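Local atomic coordinates of Slr0280 protein (Synechocystis sp., PDB entry 5H3K), a protein that is of unknown function but carries a phosphodiester glycosidase (NAGPA-family) domain, which suggests that it may cleave sugar phosphodiesters. Residues 313-316 with 317-320; 353-357 with 358-362; 372-375 with 376-380; 484-487 with 488-492. All blocks are in the same frame, centred on the assembly; numbering follows the deposited sequence.

The four contacts are local turns and bends that follow one another along the chain. Interaction 1 shapes the loop between strands 307-313 and 323-324. Interactions 2, 3 and 4 all belong to one large mixed sheet: two hairpins (354-356 with 359-362, and 369-373 with 379-392) and the end of strand 481-488, which pairs with 379-392. The centres of 2, 3 and 4 lie about 13 to 15 Å apart, and the three meet where Trp355, Ala372 and Phe492 pack together. Interaction 1, about 12 Å from interaction 2, is tied to it by Arg361. The loop and the sheet are thus joined into one compact region, and interaction 4 falls within the phosphodiester glycosidase domain.

Interaction 1 of 4, residues 313-316 with 317-320; sequences MANP and TMAQ
Asn315 and Met318 are brought together by their first torsions. Asn315 sends CG anti to its own nitrogen (chi1 -170°), which lays the amide along the chain that follows, while Met318 places CG between its backbone N and carbonyl carbon (chi1 75°) and then runs out straight. The two side chains cross obliquely: Met318 CG lies 3.5 Å from Asn315 CG, and the methyl CE reaches 3.4 Å from Asn315 ND2, an unbranched thioether that can lie along the flat amide. The oxygen end works on the backbone. Asn315 OD1 accepts the N-H of Thr317 at 3.3 Å, in the carbonyl plane and on a lone pair, and receives a weaker bond from Met318 N. Met318 N bonds chiefly to Asn315 O, also at 3.3 Å, from above that carbonyl's plane. Water completes the amide's surroundings: one molecule gives a proton to OD1 at 2.7 Å and also meets Thr317 OG1, and another takes a proton from ND2 and passes one to Gln320 O. With an alanine here, the Thr317 N-H would probably lose its acceptor and both bridging waters a partner. Asn315 O and Met318 O are only 2.9 Å apart; their mutual repulsion is probably eased by Arg361 NH2, which bonds to the first and weakly to the second. Pro316, with phi fixed near -60° by its ring, suits the second position of the bend. The OD1 bond to the N-H two residues on makes an Asx turn, superposed on the type I beta turn from Asn315 to Met318.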
loop_
_atom_site.group_PDB
_atom_site.type_symbol
_atom_site.label_atom_id
_atom_site.label_comp_id
_atom_site.label_asym_id
_atom_site.label_seq_id
_atom_site.Cartn_x
_atom_site.Cartn_y
_atom_site.Cartn_z
ATOM N N MET A 313 -6.847 5.543 -6.387
ATOM C CA MET A 313 -7.432 4.413 -7.097
ATOM C C MET A 313 -6.453 3.836 -8.092
ATOM O O MET A 313 -5.660 4.570 -8.679
ATOM C CB MET A 313 -8.686 4.847 -7.857
ATOM C CG MET A 313 -9.670 5.553 -7.001
ATOM S SD MET A 313 -10.552 4.457 -5.898
ATOM C CE MET A 313 -11.864 3.860 -6.939
ATOM N N ALA A 314 -6.524 2.517 -8.278
ATOM C CA ALA A 314 -5.673 1.787 -9.229
ATOM C C ALA A 314 -5.700 2.440 -10.604
ATOM O O ALA A 314 -4.662 2.619 -11.254
ATOM C CB ALA A 314 -6.130 0.348 -9.341
ATOM N N ASN A 315 -6.906 2.752 -11.056
ATOM C CA ASN A 315 -7.085 3.617 -12.216
ATOM C C ASN A 315 -7.364 5.035 -11.717
ATOM O O ASN A 315 -8.404 5.304 -11.113
ATOM C CB ASN A 315 -8.211 3.083 -13.115
ATOM C CG ASN A 315 -8.276 3.807 -14.449
ATOM O OD1 ASN A 315 -8.306 5.043 -14.499
ATOM N ND2 ASN A 315 -8.302 3.041 -15.537
ATOM N N PRO A 316 -6.415 5.956 -11.946
ATOM C CA PRO A 316 -6.448 7.262 -11.286
ATOM C C PRO A 316 -7.701 8.076 -11.596
ATOM O O PRO A 316 -8.014 8.991 -10.844
ATOM C CB PRO A 316 -5.194 7.959 -11.823
ATOM C CG PRO A 316 -4.300 6.841 -12.263
ATOM C CD PRO A 316 -5.233 5.802 -12.808
ATOM N N THR A 317 -8.406 7.758 -12.682
ATOM C CA THR A 317 -9.574 8.548 -13.063
ATOM C C THR A 317 -10.861 7.745 -13.285
ATOM O O THR A 317 -11.835 8.275 -13.813
ATOM C CB THR A 317 -9.296 9.411 -14.330
ATOM O OG1 THR A 317 -9.098 8.553 -15.451
ATOM C CG2 THR A 317 -8.056 10.273 -14.129
ATOM N N MET A 318 -10.877 6.470 -12.910
ATOM C CA MET A 318 -12.151 5.764 -12.867
ATOM C C MET A 318 -12.205 4.725 -11.747
ATOM O O MET A 318 -11.172 4.388 -11.134
ATOM C CB MET A 318 -12.525 5.155 -14.232
ATOM C CG MET A 318 -11.774 3.916 -14.621
ATOM S SD MET A 318 -12.417 3.226 -16.170
ATOM C CE MET A 318 -11.351 1.813 -16.391
ATOM N N ALA A 319 -13.412 4.226 -11.485
ATOM C CA ALA A 319 -13.651 3.300 -10.374
ATOM C C ALA A 319 -13.189 1.871 -10.644
ATOM O O ALA A 319 -12.810 1.153 -9.716
ATOM C CB ALA A 319 -15.125 3.302 -9.991
ATOM N N GLN A 320 -13.234 1.445 -11.899
ATOM C CA GLN A 320 -12.878 0.078 -12.223
ATOM C C GLN A 320 -11.375 -0.117 -12.410
ATOM O O GLN A 320 -10.724 0.568 -13.213
ATOM C CB GLN A 320 -13.638 -0.435 -13.454
ATOM C CG GLN A 320 -13.225 -1.861 -13.859
ATOM C CD GLN A 320 -14.126 -2.469 -14.912
ATOM O OE1 GLN A 320 -14.191 -1.987 -16.043
ATOM N NE2 GLN A 320 -14.823 -3.540 -14.550
HETATM O O HOH W 1 -9.550 2.315 -10.006
HETATM O O HOH W 2 -8.733 0.192 -15.140
HETATM O O HOH W 3 -6.992 6.922 -15.877
#

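Interaction 2 of 4, residues 353-357 with 358-362; sequences AVWSQ and QNWRS
Trp355 lies over Trp360 from its first side-chain carbon onward. Its CB sits above the centre of the indole, 3.8 Å from the centroid of the Trp360 five-membered ring, a CH-pi contact made over the face. CG, between the backbone N and carbonyl carbon (chi1 78°), turns the indole alongside Trp360 and lies 3.8 Å from Trp360 CE2. The five-membered ring of Trp355 then stacks on the six-membered ring of Trp360, parallel-displaced, with centroids 4.1 Å apart and planes only 9° from parallel. Further out, CE3 comes within 3.5 Å of Trp360 CZ3. NE1 gives its proton to Phe495 O, while the far rim, CZ2 and CH2, reaches Ala372 and Phe492. Large flat rings suit this antiparallel non-hydrogen-bonded pair, whose side chains leave the same face of the sheet side by side.

The pair belongs to a beta hairpin closed by a type I' turn, Ser356 to Asn359. Gln357 and Gln358 take the positive phi values of such a turn, which asparagine and glycine adopt more readily; glutamine is tolerated at this exposed tip, where Gln357 OE1 accepts from Arg310 NH2 and Gln358 touches Pro496. Ser356 and Asn359 exchange both backbone bonds, the shorter being Asn359 N to Ser356 O at 2.8 Å. At the other end a classic beta bulge sets Arg361 and Ser362 both against Val354, whose O accepts Arg361 N at 2.8 Å and Ser362 N at 3.1 Å. Opposite the tryptophans Val354 packs on Pro311 and Met313, while Ser362 OG bonds to Gly352 O, with Asn404 O a second acceptor competing for its single proton.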
loop_
_atom_site.group_PDB
_atom_site.type_symbol
_atom_site.label_atom_id
_atom_site.label_comp_id
_atom_site.label_asym_id
_atom_site.label_seq_id
_atom_site.Cartn_x
_atom_site.Cartn_y
_atom_site.Cartn_z
ATOM N N ALA A 353 -16.688 2.990 0.815
ATOM C CA ALA A 353 -16.520 4.421 0.599
ATOM C C ALA A 353 -15.117 4.820 0.162
ATOM O O ALA A 353 -14.125 4.372 0.730
ATOM C CB ALA A 353 -16.903 5.188 1.857
ATOM N N VAL A 354 -15.038 5.679 -0.853
ATOM C CA VAL A 354 -13.764 6.296 -1.228
ATOM C C VAL A 354 -14.090 7.703 -1.687
ATOM O O VAL A 354 -14.839 7.872 -2.654
ATOM C CB VAL A 354 -13.069 5.572 -2.416
ATOM C CG1 VAL A 354 -11.795 6.306 -2.799
ATOM C CG2 VAL A 354 -12.757 4.094 -2.114
ATOM N N TRP A 355 -13.556 8.719 -1.011
ATOM C CA TRP A 355 -13.781 10.095 -1.479
ATOM C C TRP A 355 -12.603 11.038 -1.226
ATOM O O TRP A 355 -11.831 10.858 -0.275
ATOM C CB TRP A 355 -15.101 10.677 -0.931
ATOM C CG TRP A 355 -15.150 11.168 0.521
ATOM C CD1 TRP A 355 -15.104 12.468 0.950
ATOM C CD2 TRP A 355 -15.336 10.366 1.707
ATOM N NE1 TRP A 355 -15.235 12.525 2.322
ATOM C CE2 TRP A 355 -15.375 11.260 2.805
ATOM C CE3 TRP A 355 -15.459 8.993 1.937
ATOM C CZ2 TRP A 355 -15.541 10.808 4.123
ATOM C CZ3 TRP A 355 -15.608 8.551 3.239
ATOM C CH2 TRP A 355 -15.653 9.455 4.321
ATOM N N SER A 356 -12.461 12.038 -2.087
ATOM C CA SER A 356 -11.371 13.001 -1.940
ATOM C C SER A 356 -11.764 14.340 -2.519
ATOM O O SER A 356 -12.403 14.395 -3.566
ATOM C CB SER A 356 -10.084 12.499 -2.601
ATOM O OG SER A 356 -10.202 12.476 -4.003
ATOM N N GLN A 357 -11.369 15.412 -1.836
ATOM C CA GLN A 357 -11.778 16.775 -2.199
ATOM C C GLN A 357 -13.278 16.886 -2.517
ATOM O O GLN A 357 -13.681 17.514 -3.504
ATOM C CB GLN A 357 -10.872 17.326 -3.319
ATOM C CG GLN A 357 -9.385 17.255 -2.918
ATOM C CD GLN A 357 -8.428 17.807 -3.972
ATOM O OE1 GLN A 357 -7.259 18.064 -3.687
ATOM N NE2 GLN A 357 -8.920 17.985 -5.188
ATOM N N GLN A 358 -14.083 16.249 -1.663
ATOM C CA GLN A 358 -15.546 16.190 -1.761
ATOM C C GLN A 358 -16.068 15.501 -3.017
ATOM O O GLN A 358 -17.234 15.645 -3.372
ATOM C CB GLN A 358 -16.187 17.581 -1.615
ATOM C CG GLN A 358 -16.009 18.214 -0.237
ATOM C CD GLN A 358 -16.996 19.355 0.028
ATOM O OE1 GLN A 358 -18.130 19.347 -0.457
ATOM N NE2 GLN A 358 -16.564 20.333 0.813
ATOM N N ASN A 359 -15.196 14.760 -3.682
ATOM C CA ASN A 359 -15.559 13.979 -4.862
ATOM C C ASN A 359 -15.650 12.488 -4.515
ATOM O O ASN A 359 -14.649 11.853 -4.158
ATOM C CB ASN A 359 -14.507 14.204 -5.954
ATOM C CG ASN A 359 -14.844 13.490 -7.241
ATOM O OD1 ASN A 359 -15.996 13.487 -7.684
ATOM N ND2 ASN A 359 -13.837 12.865 -7.849
ATOM N N TRP A 360 -16.846 11.918 -4.631
ATOM C CA TRP A 360 -17.065 10.529 -4.231
ATOM C C TRP A 360 -16.754 9.552 -5.352
ATOM O O TRP A 360 -17.473 9.471 -6.350
ATOM C CB TRP A 360 -18.502 10.346 -3.732
ATOM C CG TRP A 360 -18.685 11.002 -2.405
ATOM C CD1 TRP A 360 -18.801 12.340 -2.161
ATOM C CD2 TRP A 360 -18.728 10.352 -1.127
ATOM N NE1 TRP A 360 -18.923 12.562 -0.804
ATOM C CE2 TRP A 360 -18.885 11.360 -0.150
ATOM C CE3 TRP A 360 -18.643 9.019 -0.717
ATOM C CZ2 TRP A 360 -18.966 11.070 1.224
ATOM C CZ3 TRP A 360 -18.732 8.734 0.643
ATOM C CH2 TRP A 360 -18.897 9.749 1.592
ATOM N N ARG A 361 -15.670 8.812 -5.180
ATOM C CA ARG A 361 -15.253 7.825 -6.167
ATOM C C ARG A 361 -16.053 6.530 -5.999
ATOM O O ARG A 361 -16.327 5.832 -6.975
ATOM C CB ARG A 361 -13.760 7.543 -6.024
ATOM C CG ARG A 361 -12.864 8.774 -6.193
ATOM C CD ARG A 361 -12.735 9.208 -7.655
ATOM N NE ARG A 361 -12.323 8.125 -8.554
ATOM C CZ ARG A 361 -11.063 7.876 -8.922
ATOM N NH1 ARG A 361 -10.057 8.613 -8.454
ATOM N NH2 ARG A 361 -10.801 6.872 -9.757
ATOM N N SER A 362 -16.416 6.214 -4.757
ATOM C CA SER A 362 -17.177 5.009 -4.452
ATOM C C SER A 362 -17.969 5.241 -3.171
ATOM O O SER A 362 -17.469 5.865 -2.249
ATOM C CB SER A 362 -16.227 3.827 -4.290
ATOM O OG SER A 362 -16.973 2.619 -4.218
HETATM O O HOH W 4 -11.010 14.144 -6.706
#

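Interaction 3 of 4, residues 372-375 with 376-380; sequences AWND and QGQTT
Asn374 and Gln378 form the tight end of this contact, locked together through both main chain and side chain. Asn374 holds CG between its backbone N and carbonyl carbon (chi1 61°), which swings the amide across to the returning chain. There OD1 takes two N-H groups from opposite faces of its plane, Gln376 N at 3.0 Å and Gln378 N at 3.1 Å. Asn374 ND2 donates to Gln378 OE1 at 2.8 Å in a nearly straight bond (170°) that lies in the asparagine's amide plane and uses a lone pair of the glutamine. Both ends of the amide are thus occupied and its flip is fixed. With a leucine in its place the N-H groups of Gln376 and Gln378 would probably be left without this acceptor, and the Gln378 amide would be set free to turn.

The hairpin is of the type I turn plus G1 bulge kind. Asn374 N bonds to Gln378 O, while Gly377 N makes a weak bond back to Asn374 O; Gly377 sits at positive phi (89°), where a side chain would press on the preceding carbonyl oxygen. Below the turn Ala372 N bonds to Thr380 O and Thr380 N to Ala372 O, each at 2.9 Å. Ala372 CB touches Thr380 CG2 at 4.0 Å, small groups over which Phe495 packs, with Phe492 also on Ala372. Trp373 meets Thr379 CG2 with its CB alone; the indole leads away to Leu309 O. Contact across the turn is looser on the solvent side: of the Gln376 side chain, CB comes near Asn374 OD1 at 3.5 Å, and Asp375 is instead held by Arg310 outside the hairpin.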
loop_
_atom_site.group_PDB
_atom_site.type_symbol
_atom_site.label_atom_id
_atom_site.label_comp_id
_atom_site.label_asym_id
_atom_site.label_seq_id
_atom_site.Cartn_x
_atom_site.Cartn_y
_atom_site.Cartn_z
ATOM N N ALA A 372 -12.209 9.519 8.057
ATOM C CA ALA A 372 -12.254 10.696 7.196
ATOM C C ALA A 372 -11.299 11.731 7.748
ATOM O O ALA A 372 -10.989 11.709 8.940
ATOM C CB ALA A 372 -13.680 11.260 7.113
ATOM N N TRP A 373 -10.827 12.633 6.895
ATOM C CA TRP A 373 -9.816 13.594 7.313
ATOM C C TRP A 373 -9.789 14.829 6.441
ATOM O O TRP A 373 -10.361 14.839 5.348
ATOM C CB TRP A 373 -8.418 12.943 7.306
ATOM C CG TRP A 373 -7.907 12.600 5.937
ATOM C CD1 TRP A 373 -7.154 13.391 5.123
ATOM C CD2 TRP A 373 -8.088 11.362 5.236
ATOM N NE1 TRP A 373 -6.873 12.737 3.952
ATOM C CE2 TRP A 373 -7.427 11.486 3.997
ATOM C CE3 TRP A 373 -8.753 10.163 5.534
ATOM C CZ2 TRP A 373 -7.403 10.457 3.053
ATOM C CZ3 TRP A 373 -8.736 9.139 4.590
ATOM C CH2 TRP A 373 -8.062 9.291 3.369
ATOM N N ASN A 374 -9.119 15.875 6.919
ATOM C CA ASN A 374 -8.897 17.060 6.093
ATOM C C ASN A 374 -7.400 17.361 5.994
ATOM O O ASN A 374 -6.571 16.637 6.569
ATOM C CB ASN A 374 -9.698 18.274 6.605
ATOM C CG ASN A 374 -9.317 18.687 8.042
ATOM O OD1 ASN A 374 -8.186 18.476 8.491
ATOM N ND2 ASN A 374 -10.272 19.290 8.763
ATOM N N ASP A 375 -7.051 18.422 5.279
ATOM C CA ASP A 375 -5.637 18.747 5.068
ATOM C C ASP A 375 -5.039 19.580 6.195
ATOM O O ASP A 375 -3.916 20.081 6.087
ATOM C CB ASP A 375 -5.436 19.441 3.728
ATOM C CG ASP A 375 -5.561 18.494 2.577
ATOM O OD1 ASP A 375 -5.694 17.267 2.827
ATOM O OD2 ASP A 375 -5.534 18.966 1.423
ATOM N N GLN A 376 -5.793 19.718 7.275
ATOM C CA GLN A 376 -5.296 20.367 8.472
ATOM C C GLN A 376 -4.965 19.322 9.542
ATOM O O GLN A 376 -4.592 19.646 10.671
ATOM C CB GLN A 376 -6.298 21.428 8.920
ATOM C CG GLN A 376 -6.541 22.444 7.781
ATOM C CD GLN A 376 -7.853 23.189 7.883
ATOM O OE1 GLN A 376 -8.061 23.995 8.793
ATOM N NE2 GLN A 376 -8.753 22.927 6.935
ATOM N N GLY A 377 -5.062 18.053 9.158
ATOM C CA GLY A 377 -4.617 16.969 10.015
ATOM C C GLY A 377 -5.664 16.443 10.973
ATOM O O GLY A 377 -5.373 15.602 11.820
ATOM N N GLN A 378 -6.890 16.935 10.846
ATOM C CA GLN A 378 -7.981 16.452 11.679
ATOM C C GLN A 378 -8.589 15.185 11.090
ATOM O O GLN A 378 -8.709 15.062 9.869
ATOM C CB GLN A 378 -9.059 17.523 11.806
ATOM C CG GLN A 378 -8.576 18.777 12.542
ATOM C CD GLN A 378 -9.574 19.903 12.452
ATOM O OE1 GLN A 378 -10.020 20.263 11.361
ATOM N NE2 GLN A 378 -9.951 20.455 13.602
ATOM N N THR A 379 -8.978 14.260 11.966
ATOM C CA THR A 379 -9.582 12.983 11.550
ATOM C C THR A 379 -10.874 12.686 12.302
ATOM O O THR A 379 -11.139 13.257 13.357
ATOM C CB THR A 379 -8.633 11.781 11.777
ATOM O OG1 THR A 379 -8.361 11.645 13.180
ATOM C CG2 THR A 379 -7.325 11.954 11.021
ATOM N N THR A 380 -11.672 11.778 11.751
ATOM C CA THR A 380 -12.805 11.205 12.469
ATOM C C THR A 380 -12.962 9.753 12.038
ATOM O O THR A 380 -12.579 9.399 10.919
ATOM C CB THR A 380 -14.135 11.984 12.240
ATOM O OG1 THR A 380 -15.053 11.669 13.289
ATOM C CG2 THR A 380 -14.788 11.622 10.889
#

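Interaction 4 of 4, residues 484-487 with 488-492; sequences NGRS and TPEAF
The salt bridge of Arg486 with Glu490 spans the bend where strand 481-488 gives way to a 3-10 turn at 490-492, within the phosphodiester glycosidase domain. Arg486 runs fully extended from CG to NE and offers the side of its guanidinium: NE at 2.8 Å and NH2 at 3.0 Å both grip the single oxygen Glu490 OE1, which lies in the guanidinium plane. NE meets OE1 on its syn side and NH2 from above the carboxylate, whose plane stands 82° from that of the guanidinium. Glu490 reaches this spot by a bend at chi2 (63°). A water also gives a proton to OE1 at 2.7 Å and links it to Ser487 O and Thr488 OG1. Between Arg486 and Glu490 the chain bends sharply at the cis peptide before Pro489, a bond that proline tolerates better than other residues. Pro489 O then accepts Phe492 N at 3.0 Å, and the small Ser487 lets its CB meet Phe492 CB at 3.8 Å. Asn493 ties both sides, to Ser487 N and Glu490 O. Strand 481-488 pairs with 379-392 through Arg486 and Thr488, while the Phe492 ring turns inward onto Leu384 of 379-392 and Ala370 and Ala372 of strand 369-373.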
loop_
_atom_site.group_PDB
_atom_site.type_symbol
_atom_site.label_atom_id
_atom_site.label_comp_id
_atom_site.label_asym_id
_atom_site.label_seq_id
_atom_site.Cartn_x
_atom_site.Cartn_y
_atom_site.Cartn_z
ATOM N N ASN A 484 -29.192 15.710 -3.173
ATOM C CA ASN A 484 -28.611 16.225 -1.943
ATOM C C ASN A 484 -28.140 15.049 -1.082
ATOM O O ASN A 484 -28.944 14.210 -0.670
ATOM C CB ASN A 484 -29.650 17.086 -1.203
ATOM C CG ASN A 484 -29.063 17.841 -0.013
ATOM O OD1 ASN A 484 -29.042 17.334 1.111
ATOM N ND2 ASN A 484 -28.605 19.070 -0.255
ATOM N N GLY A 485 -26.842 14.992 -0.810
ATOM C CA GLY A 485 -26.285 13.897 -0.033
ATOM C C GLY A 485 -25.920 14.287 1.386
ATOM O O GLY A 485 -25.470 15.409 1.638
ATOM N N ARG A 486 -26.102 13.354 2.316
ATOM C CA ARG A 486 -25.780 13.592 3.718
ATOM C C ARG A 486 -25.213 12.336 4.366
ATOM O O ARG A 486 -25.809 11.255 4.264
ATOM C CB ARG A 486 -27.029 14.042 4.475
ATOM C CG ARG A 486 -26.787 14.316 5.936
ATOM C CD ARG A 486 -27.926 15.141 6.524
ATOM N NE ARG A 486 -27.793 15.281 7.971
ATOM C CZ ARG A 486 -28.796 15.594 8.792
ATOM N NH1 ARG A 486 -30.015 15.809 8.312
ATOM N NH2 ARG A 486 -28.579 15.692 10.098
ATOM N N SER A 487 -24.074 12.476 5.044
ATOM C CA SER A 487 -23.438 11.331 5.699
ATOM C C SER A 487 -23.896 11.199 7.147
ATOM O O SER A 487 -24.273 12.181 7.778
ATOM C CB SER A 487 -21.914 11.451 5.662
ATOM O OG SER A 487 -21.478 11.694 4.343
ATOM N N THR A 488 -23.866 9.969 7.652
ATOM C CA THR A 488 -24.136 9.667 9.055
ATOM C C THR A 488 -22.996 8.764 9.506
ATOM O O THR A 488 -22.630 7.836 8.788
ATOM C CB THR A 488 -25.491 8.947 9.229
ATOM O OG1 THR A 488 -26.547 9.794 8.753
ATOM C CG2 THR A 488 -25.754 8.611 10.696
ATOM N N PRO A 489 -22.395 9.043 10.676
ATOM C CA PRO A 489 -22.661 10.131 11.633
ATOM C C PRO A 489 -22.459 11.521 11.031
ATOM O O PRO A 489 -21.647 11.683 10.120
ATOM C CB PRO A 489 -21.601 9.915 12.734
ATOM C CG PRO A 489 -21.062 8.546 12.540
ATOM C CD PRO A 489 -21.286 8.166 11.105
ATOM N N GLU A 490 -23.180 12.503 11.557
ATOM C CA GLU A 490 -23.094 13.885 11.072
ATOM C C GLU A 490 -21.677 14.444 10.938
ATOM O O GLU A 490 -21.399 15.225 10.021
ATOM C CB GLU A 490 -23.953 14.790 11.957
ATOM C CG GLU A 490 -24.204 16.202 11.404
ATOM C CD GLU A 490 -24.980 16.221 10.088
ATOM O OE1 GLU A 490 -25.656 15.219 9.748
ATOM O OE2 GLU A 490 -24.913 17.259 9.384
ATOM N N ALA A 491 -20.771 14.047 11.831
ATOM C CA ALA A 491 -19.408 14.583 11.798
ATOM C C ALA A 491 -18.677 14.317 10.485
ATOM O O ALA A 491 -17.758 15.057 10.130
ATOM C CB ALA A 491 -18.578 14.063 12.973
ATOM N N PHE A 492 -19.071 13.270 9.768
ATOM C CA PHE A 492 -18.405 12.929 8.513
ATOM C C PHE A 492 -18.605 14.009 7.460
ATOM O O PHE A 492 -17.778 14.167 6.561
ATOM C CB PHE A 492 -18.868 11.570 7.986
ATOM C CG PHE A 492 -18.071 10.412 8.525
ATOM C CD1 PHE A 492 -16.901 10.009 7.897
ATOM C CD2 PHE A 492 -18.495 9.725 9.655
ATOM C CE1 PHE A 492 -16.154 8.931 8.389
ATOM C CE2 PHE A 492 -17.764 8.648 10.158
ATOM C CZ PHE A 492 -16.590 8.255 9.527
HETATM O O HOH W 5 -27.028 9.910 6.071
HETATM O O HOH W 6 -26.343 12.660 9.860
#